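Local structure of hydrogen peroxide-inducible genes activator (Corynebacterium glutamicum, 6G1D) at residues Leu15-Val19 and Ala77-Leu81; Leu192-Glu196 and Leu216-Ile222; Met3-Tyr8 and Ala47-Gly53. The protein senses hydrogen peroxide and, as a LysR-type transcription factor, probably binds DNA to control peroxide-response genes. The protein carries 1 engineered substitution. All blocks are in the same frame, centred on the assembly; numbering follows the deposited sequence. Where two conformers were deposited one is given.

Contact 1 joins helix 12-24 of the helix-turn-helix region to helix 68-95, the long linker helix. Contact 3 lies wholly on the N-terminal side of that linker. Contact 2 is in the LysR substrate-binding domain, its centre about 61 Å from that of contact 1. Contact 1 is a buried helix pair with apolar chemistry. Contact 3 lies nearer the surface and combines a tyrosine ring lying over a glycine (CH-pi) with a backbone hydrogen bond and a water bridge. The two touch through Phe18 CB and Leu48 CD2, 3.7 Å apart, where helix 12-24 meets helix 38-52. Both also reach the second subunit. Contact 2 is partly buried and apolar, without a hydrogen bond across it, and no other chain of the assembly touches it.

Contact 1: Leu15-Val19 and Ala77-Leu81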
loop_
_atom_site.group_PDB
_atom_site.type_symbol
_atom_site.label_atom_id
_atom_site.label_comp_id
_atom_site.label_asym_id
_atom_site.label_seq_id
_atom_site.Cartn_x
_atom_site.Cartn_y
_atom_site.Cartn_z
ATOM N N LEU B 15 -16.626 -30.351 17.183
ATOM C CA LEU B 15 -16.331 -29.207 16.339
ATOM C C LEU B 15 -15.127 -29.466 15.455
ATOM O O LEU B 15 -15.154 -29.071 14.279
ATOM C CB LEU B 15 -16.156 -27.938 17.167
ATOM C CG LEU B 15 -17.445 -27.437 17.879
ATOM C CD1 LEU B 15 -17.115 -26.168 18.659
ATOM C CD2 LEU B 15 -18.553 -27.174 16.899
ATOM N N ARG B 16 -14.076 -30.110 15.993
ATOM C CA ARG B 16 -12.900 -30.457 15.174
ATOM C C ARG B 16 -13.318 -31.361 14.025
ATOM O O ARG B 16 -12.931 -31.141 12.879
ATOM C CB ARG B 16 -11.789 -31.122 15.995
ATOM C CG ARG B 16 -11.079 -30.099 16.894
ATOM C CD ARG B 16 -9.764 -30.476 17.548
ATOM N NE ARG B 16 -9.930 -31.090 18.868
ATOM C CZ ARG B 16 -9.902 -30.482 20.067
ATOM N NH1 ARG B 16 -9.681 -29.160 20.229
ATOM N NH2 ARG B 16 -10.053 -31.244 21.159
ATOM N N THR B 17 -14.148 -32.357 14.303
ATOM C CA THR B 17 -14.660 -33.210 13.243
ATOM C C THR B 17 -15.375 -32.431 12.158
ATOM O O THR B 17 -15.121 -32.635 10.978
ATOM C CB THR B 17 -15.578 -34.331 13.797
ATOM O OG1 THR B 17 -14.787 -35.309 14.426
ATOM C CG2 THR B 17 -16.375 -35.015 12.695
ATOM N N PHE B 18 -16.282 -31.558 12.557
ATOM C CA PHE B 18 -17.023 -30.742 11.575
ATOM C C PHE B 18 -16.082 -29.893 10.710
ATOM O O PHE B 18 -16.194 -29.867 9.494
ATOM C CB PHE B 18 -18.026 -29.842 12.331
ATOM C CG PHE B 18 -18.659 -28.767 11.517
ATOM C CD1 PHE B 18 -19.145 -29.016 10.231
ATOM C CD2 PHE B 18 -18.818 -27.483 12.047
ATOM C CE1 PHE B 18 -19.756 -28.012 9.509
ATOM C CE2 PHE B 18 -19.400 -26.487 11.304
ATOM C CZ PHE B 18 -19.863 -26.766 10.044
ATOM N N VAL B 19 -15.179 -29.187 11.353
ATOM C CA VAL B 19 -14.298 -28.242 10.658
ATOM C C VAL B 19 -13.371 -29.021 9.696
ATOM O O VAL B 19 -13.191 -28.621 8.548
ATOM C CB VAL B 19 -13.526 -27.394 11.688
ATOM C CG1 VAL B 19 -12.340 -26.685 11.079
ATOM C CG2 VAL B 19 -14.468 -26.397 12.359
ATOM N N ALA B 77 -17.538 -22.199 14.552
ATOM C CA ALA B 77 -16.834 -23.398 14.993
ATOM C C ALA B 77 -15.332 -23.121 15.029
ATOM O O ALA B 77 -14.670 -23.382 16.025
ATOM C CB ALA B 77 -17.144 -24.573 14.077
ATOM N N LYS B 78 -14.798 -22.565 13.944
ATOM C CA LYS B 78 -13.373 -22.164 13.908
ATOM C C LYS B 78 -12.984 -21.218 15.021
ATOM O O LYS B 78 -11.941 -21.407 15.617
ATOM C CB LYS B 78 -12.993 -21.563 12.556
ATOM C CG LYS B 78 -12.775 -22.688 11.562
ATOM C CD LYS B 78 -13.389 -22.676 10.169
ATOM C CE LYS B 78 -12.481 -22.327 8.977
ATOM N NZ LYS B 78 -12.295 -20.858 8.929
ATOM N N SER B 79 -13.791 -20.203 15.318
ATOM C CA SER B 79 -13.475 -19.281 16.432
ATOM C C SER B 79 -13.354 -20.023 17.753
ATOM O O SER B 79 -12.502 -19.687 18.568
ATOM C CB SER B 79 -14.521 -18.185 16.603
ATOM O OG SER B 79 -14.797 -17.569 15.375
ATOM N N THR B 80 -14.209 -21.022 17.963
ATOM C CA THR B 80 -14.184 -21.779 19.206
ATOM C C THR B 80 -12.878 -22.569 19.343
ATOM O O THR B 80 -12.224 -22.540 20.390
ATOM C CB THR B 80 -15.415 -22.711 19.323
ATOM O OG1 THR B 80 -16.621 -21.968 19.040
ATOM C CG2 THR B 80 -15.484 -23.314 20.723
ATOM N N LEU B 81 -12.513 -23.250 18.255
ATOM C CA LEU B 81 -11.290 -24.058 18.204
ATOM C C LEU B 81 -10.048 -23.162 18.365
ATOM O O LEU B 81 -9.115 -23.541 19.072
ATOM C CB LEU B 81 -11.203 -24.848 16.916
ATOM C CG LEU B 81 -12.319 -25.878 16.732
ATOM C CD1 LEU B 81 -12.307 -26.591 15.370
ATOM C CD2 LEU B 81 -12.265 -26.916 17.838
#
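Leu81 and Val19 reach toward each other tip to tip, with Val19 CG2 3.7 Å from Leu81 CD1. The same CG2 branch of Val19 also rests on the methyl of Ala77. The two methyls of Leu81 divide the work. CD1 meets Val19, while CD2 presses on the aliphatic part of Arg16, 3.5 Å from Arg16 CG. A chi1 of -63° puts Leu81 CG beside its backbone N, and its two methyls reach the surface of helix 12-24 between Val19 and Arg16. Arg16 CG makes the closest touch of the contact, and the chain bends beyond it at chi3 (-90°).

Leu15 packs beside them, its CB touching Leu81 CD2. Leu15 CD1 lies 3.9 Å from Thr80 CG2, the two side chains crossing at about a right angle, and Leu15 CD2 approaches Ala77 CB. Phe18 closes in on the same alanine, with CD2 3.9 Å from Ala77 CB. The Thr80 hydroxyl is bonded to Phe76 O of its own helix.

The contact is an apolar helix pair, with local axes 9.7 Å apart at 129°. It packs helix 12-24 on helix 68-95, the linker helix of LysR-type regulators, which pairs with its copy in the dimer. Accordingly, Thr80 packs on Ala84 of the second subunit, and Leu15 and Ala77 on its Phe87. On helix 12-24, Thr17 and Phe18 lean on helix 38-52.

Contact 2: Leu192-Glu196 and Leu216-Ile222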
loop_
_atom_site.group_PDB
_atom_site.type_symbol
_atom_site.label_atom_id
_atom_site.label_comp_id
_atom_site.label_asym_id
_atom_site.label_seq_id
_atom_site.Cartn_x
_atom_site.Cartn_y
_atom_site.Cartn_z
ATOM N N LEU B 192 36.170 11.016 11.654
ATOM C CA LEU B 192 34.782 11.157 11.250
ATOM C C LEU B 192 34.673 11.900 9.946
ATOM O O LEU B 192 33.848 11.584 9.109
ATOM C CB LEU B 192 34.026 11.915 12.312
ATOM C CG LEU B 192 32.687 11.364 12.725
ATOM C CD1 LEU B 192 32.850 9.932 13.154
ATOM C CD2 LEU B 192 32.211 12.192 13.889
ATOM N N SER B 193 35.497 12.918 9.806
ATOM C CA SER B 193 35.573 13.699 8.577
ATOM C C SER B 193 35.832 12.880 7.292
ATOM O O SER B 193 35.529 13.328 6.205
ATOM C CB SER B 193 36.643 14.787 8.723
ATOM O OG SER B 193 37.916 14.223 8.927
ATOM N N ALA B 194 36.379 11.674 7.403
ATOM C CA ALA B 194 36.458 10.755 6.257
ATOM C C ALA B 194 35.095 10.461 5.596
ATOM O O ALA B 194 35.024 10.098 4.428
ATOM C CB ALA B 194 37.105 9.467 6.688
ATOM N N LEU B 195 34.010 10.625 6.330
ATOM C CA LEU B 195 32.663 10.454 5.760
ATOM C C LEU B 195 32.377 11.405 4.581
ATOM O O LEU B 195 31.640 11.042 3.668
ATOM C CB LEU B 195 31.612 10.590 6.853
ATOM C CG LEU B 195 31.602 9.436 7.870
ATOM C CD1 LEU B 195 30.765 9.762 9.106
ATOM C CD2 LEU B 195 31.109 8.138 7.236
ATOM N N GLU B 196 33.041 12.543 4.569
ATOM C CA GLU B 196 32.906 13.514 3.506
ATOM C C GLU B 196 33.358 12.931 2.179
ATOM O O GLU B 196 32.843 13.272 1.140
ATOM C CB GLU B 196 33.733 14.746 3.826
ATOM C CG GLU B 196 33.087 16.048 3.399
ATOM C CD GLU B 196 32.877 16.139 1.907
ATOM O OE1 GLU B 196 31.844 16.684 1.474
ATOM O OE2 GLU B 196 33.748 15.659 1.164
ATOM N N LEU B 216 25.824 10.694 12.505
ATOM C CA LEU B 216 27.265 10.587 12.542
ATOM C C LEU B 216 27.900 11.663 11.650
ATOM O O LEU B 216 28.890 12.301 12.036
ATOM C CB LEU B 216 27.683 9.201 12.072
ATOM C CG LEU B 216 28.905 8.476 12.542
ATOM C CD1 LEU B 216 29.052 8.633 14.046
ATOM C CD2 LEU B 216 28.707 7.006 12.172
ATOM N N CYS B 217 27.336 11.824 10.448
ATOM C CA CYS B 217 27.771 12.856 9.524
ATOM C C CYS B 217 27.626 14.263 10.114
ATOM O O CYS B 217 28.526 15.079 9.942
ATOM C CB CYS B 217 27.032 12.737 8.204
ATOM S SG CYS B 217 27.460 11.262 7.264
ATOM N N ARG B 218 26.539 14.489 10.820
ATOM C CA ARG B 218 26.352 15.781 11.504
ATOM C C ARG B 218 27.447 16.234 12.622
ATOM O O ARG B 218 28.057 17.326 12.826
ATOM C CB ARG B 218 24.952 15.866 12.105
ATOM C CG ARG B 218 23.841 16.109 11.102
ATOM C CD ARG B 218 24.252 15.740 9.685
ATOM N NE ARG B 218 23.111 15.528 8.802
ATOM C CZ ARG B 218 22.668 16.403 7.907
ATOM N NH1 ARG B 218 23.263 17.575 7.764
ATOM N NH2 ARG B 218 21.622 16.102 7.150
ATOM N N ARG B 219 27.811 15.163 13.311
ATOM C CA ARG B 219 28.798 15.329 14.355
ATOM C C ARG B 219 30.060 15.857 13.676
ATOM O O ARG B 219 30.787 16.677 14.229
ATOM C CB ARG B 219 29.042 14.023 15.091
ATOM C CG ARG B 219 28.008 13.774 16.168
ATOM C CD ARG B 219 28.045 12.343 16.646
ATOM N NE ARG B 219 29.360 11.985 17.142
ATOM C CZ ARG B 219 29.784 10.738 17.271
ATOM N NH1 ARG B 219 28.991 9.739 16.935
ATOM N NH2 ARG B 219 30.999 10.495 17.730
ATOM N N GLY B 220 30.299 15.369 12.465
ATOM C CA GLY B 220 31.439 15.752 11.658
ATOM C C GLY B 220 31.181 16.953 10.761
ATOM O O GLY B 220 32.034 17.292 9.944
ATOM N N ASP B 221 30.004 17.567 10.899
ATOM C CA ASP B 221 29.581 18.737 10.110
ATOM C C ASP B 221 29.577 18.492 8.600
ATOM O O ASP B 221 30.032 19.321 7.825
ATOM C CB ASP B 221 30.390 19.995 10.485
ATOM C CG ASP B 221 29.855 21.260 9.841
ATOM O OD1 ASP B 221 30.671 22.136 9.476
ATOM O OD2 ASP B 221 28.623 21.387 9.703
ATOM N N ILE B 222 29.065 17.330 8.207
ATOM C CA ILE B 222 28.980 16.911 6.812
ATOM C C ILE B 222 27.568 16.498 6.423
ATOM O O ILE B 222 26.892 15.861 7.222
ATOM C CB ILE B 222 29.789 15.615 6.632
ATOM C CG1 ILE B 222 31.170 15.736 7.263
ATOM C CG2 ILE B 222 29.851 15.205 5.172
ATOM C CD1 ILE B 222 31.816 14.399 7.537
#
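With chi1 at -48°, Ile222 sends CG2 anti to its backbone N, against Glu196, and CG1 beside that N. Ile222 CG2 lies 3.8 Å from Glu196 CG, so the glutamate touches with its aliphatic part. CD1, at the end of the CG1 branch, lies against the 3-10 segment 192-196. Ile222 CD1 sits 3.7 Å from Glu196 N and 3.8 Å from Leu192 O, and also meets Leu195 CB. Both of these backbone atoms are bonded within that segment, Glu196 N to Ser193 O and Leu192 O to Leu195 N.

Leu195 has chi1 of -69°, with CG beside its own N. Its CD1 reaches both Leu216 CG and Cys217 SG, each 4.1 Å away. Leu195 and Leu216 cross at about a right angle.

The partner segment is the end of helix 208-219, closed by a Schellman motif. Asp221 has positive phi. Ile222 N returns to Cys217 O at 2.9 Å, and Asp221 N to Arg218 O at 2.7 Å. This reversal turns the chain back so that Ile222 faces the 3-10 segment.

Leu192 meets Leu216 at about a right angle, with Leu192 CD2 3.8 Å from Leu216 O and the two CD1 methyls in touch. Leu192 CD2 also lies against Arg219 CB, and over one face of the Arg219 guanidinium, offset toward its rim. Arg219 NH1 is bonded to Thr277 O on strand 267-287, which helps to fix the guanidinium. Leu192 and Leu216 also pack on this strand, through Val276 and Ala278.

Contact 3: Met3-Tyr8 and Ala47-Gly53; sequences MSNKEY and ALETGLG
Tyr8 lays one face of its ring over Gly51. The CH-pi contact places Gly51 CA 3.5 Å from the centroid of the Tyr8 ring, 18° off the normal. With no side chain on Gly51, the ring can lie directly on the helix backbone. A chi1 of 173° extends the Tyr8 side chain, with CG anti to its N, across the last turns of the helix. Leu52 CD2 touches the ring edge in plane, 3.9 Å from Tyr8 CE2. Beyond the ring, Leu48 CD1 approaches the hydroxyl, which is bonded to Gln14 OE1.

Gly51 also supplies the one direct hydrogen bond. Asn5 N meets Gly51 O at 3.0 Å with a nearly straight N-H angle of 169°, the donor tilted from the carbonyl plane. A water adds a second link, giving hydrogen bonds to Met3 O and Thr50 O. Asn5 opens a type I turn to Tyr8, which brings the ring back over the helix.

Gly53 ends the helix as the C-prime residue of a Schellman motif, close to Ser4. The N-terminal arm thus covers the end of helix 38-52, just before helix 12-24. Ala47 packs there on Gln14 of helix 12-24, and Leu52 on Phe87 of the second subunit.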
loop_
_atom_site.group_PDB
_atom_site.type_symbol
_atom_site.label_atom_id
_atom_site.label_comp_id
_atom_site.label_asym_id
_atom_site.label_seq_id
_atom_site.Cartn_x
_atom_site.Cartn_y
_atom_site.Cartn_z
ATOM N N MET B 3 -36.025 -29.467 16.697
ATOM C CA MET B 3 -35.598 -30.823 17.094
ATOM C C MET B 3 -34.236 -30.839 17.821
ATOM O O MET B 3 -33.760 -31.900 18.241
ATOM C CB MET B 3 -35.624 -31.762 15.880
ATOM C CG MET B 3 -36.946 -31.700 15.116
ATOM S SD MET B 3 -37.178 -33.028 13.930
ATOM C CE MET B 3 -37.600 -34.351 15.046
ATOM N N SER B 4 -33.632 -29.652 17.971
ATOM C CA SER B 4 -32.575 -29.357 18.946
ATOM C C SER B 4 -32.735 -30.141 20.256
ATOM O O SER B 4 -33.807 -30.238 20.785
ATOM C CB SER B 4 -32.561 -27.839 19.266
ATOM O OG SER B 4 -31.719 -27.529 20.368
ATOM N N ASN B 5 -31.657 -30.676 20.783
ATOM C CA ASN B 5 -31.689 -31.244 22.114
ATOM C C ASN B 5 -31.283 -30.105 23.053
ATOM O O ASN B 5 -30.164 -29.617 22.988
ATOM C CB ASN B 5 -30.778 -32.480 22.199
ATOM C CG ASN B 5 -30.800 -33.127 23.564
ATOM O OD1 ASN B 5 -30.826 -32.442 24.599
ATOM N ND2 ASN B 5 -30.814 -34.463 23.582
ATOM N N LYS B 6 -32.204 -29.703 23.925
ATOM C CA LYS B 6 -32.037 -28.513 24.772
ATOM C C LYS B 6 -30.800 -28.520 25.679
ATOM O O LYS B 6 -30.103 -27.526 25.790
ATOM C CB LYS B 6 -33.268 -28.368 25.675
ATOM C CG LYS B 6 -33.376 -27.057 26.440
ATOM C CD LYS B 6 -34.789 -26.888 27.014
ATOM C CE LYS B 6 -34.762 -26.114 28.313
ATOM N NZ LYS B 6 -33.991 -26.827 29.372
ATOM N N GLU B 7 -30.526 -29.645 26.320
ATOM C CA GLU B 7 -29.364 -29.768 27.201
ATOM C C GLU B 7 -28.047 -30.071 26.473
ATOM O O GLU B 7 -26.998 -30.049 27.064
ATOM C CB GLU B 7 -29.603 -30.808 28.294
ATOM C CG GLU B 7 -30.158 -30.241 29.587
ATOM C CD GLU B 7 -29.543 -30.900 30.809
ATOM O OE1 GLU B 7 -28.609 -31.720 30.638
ATOM O OE2 GLU B 7 -29.979 -30.601 31.945
ATOM N N TYR B 8 -28.136 -30.391 25.197
ATOM C CA TYR B 8 -26.969 -30.664 24.380
ATOM C C TYR B 8 -25.987 -29.492 24.235
ATOM O O TYR B 8 -26.376 -28.382 23.920
ATOM C CB TYR B 8 -27.380 -31.196 23.009
ATOM C CG TYR B 8 -26.216 -31.328 22.072
ATOM C CD1 TYR B 8 -25.290 -32.390 22.196
ATOM C CD2 TYR B 8 -25.994 -30.360 21.097
ATOM C CE1 TYR B 8 -24.202 -32.473 21.349
ATOM C CE2 TYR B 8 -24.920 -30.445 20.231
ATOM C CZ TYR B 8 -24.019 -31.479 20.354
ATOM O OH TYR B 8 -22.943 -31.548 19.503
ATOM N N ALA B 47 -23.649 -37.004 15.958
ATOM C CA ALA B 47 -23.940 -36.516 17.319
ATOM C C ALA B 47 -24.078 -34.995 17.323
ATOM O O ALA B 47 -24.987 -34.453 17.955
ATOM C CB ALA B 47 -22.866 -36.959 18.310
ATOM N N LEU B 48 -23.184 -34.311 16.606
ATOM C CA LEU B 48 -23.261 -32.867 16.463
ATOM C C LEU B 48 -24.554 -32.446 15.739
ATOM O O LEU B 48 -25.274 -31.573 16.204
ATOM C CB LEU B 48 -22.023 -32.333 15.734
ATOM C CG LEU B 48 -21.916 -30.817 15.565
ATOM C CD1 LEU B 48 -21.917 -30.071 16.881
ATOM C CD2 LEU B 48 -20.635 -30.500 14.805
ATOM N N GLU B 49 -24.770 -33.090 14.606
ATOM C CA GLU B 49 -25.995 -32.728 13.817
ATOM C C GLU B 49 -27.425 -33.037 14.491
ATOM O O GLU B 49 -28.397 -32.224 14.635
ATOM C CB GLU B 49 -25.964 -33.461 12.486
ATOM C CG GLU B 49 -24.842 -32.993 11.576
ATOM C CD GLU B 49 -24.809 -33.735 10.247
ATOM O OE1 GLU B 49 -24.743 -33.023 9.227
ATOM O OE2 GLU B 49 -24.876 -35.007 10.210
ATOM N N THR B 50 -27.384 -34.147 15.222
ATOM C CA THR B 50 -28.558 -34.519 15.998
ATOM C C THR B 50 -28.741 -33.603 17.194
ATOM O O THR B 50 -29.846 -33.135 17.448
ATOM C CB THR B 50 -28.439 -35.954 16.516
ATOM O OG1 THR B 50 -28.271 -36.821 15.411
ATOM C CG2 THR B 50 -29.689 -36.390 17.339
ATOM N N GLY B 51 -27.658 -33.330 17.910
ATOM C CA GLY B 51 -27.688 -32.428 19.054
ATOM C C GLY B 51 -28.174 -31.037 18.688
ATOM O O GLY B 51 -28.961 -30.435 19.408
ATOM N N LEU B 52 -27.707 -30.529 17.557
ATOM C CA LEU B 52 -28.147 -29.229 17.033
ATOM C C LEU B 52 -29.497 -29.225 16.288
ATOM O O LEU B 52 -30.103 -28.168 16.150
ATOM C CB LEU B 52 -27.079 -28.635 16.102
ATOM C CG LEU B 52 -25.687 -28.402 16.657
ATOM C CD1 LEU B 52 -24.833 -27.880 15.501
ATOM C CD2 LEU B 52 -25.648 -27.452 17.852
ATOM N N GLY B 53 -29.928 -30.365 15.750
ATOM C CA GLY B 53 -31.103 -30.431 14.879
ATOM C C GLY B 53 -30.841 -29.755 13.525
ATOM O O GLY B 53 -31.769 -29.276 12.888
HETATM O O HOH W 1 -32.487 -33.699 16.899
#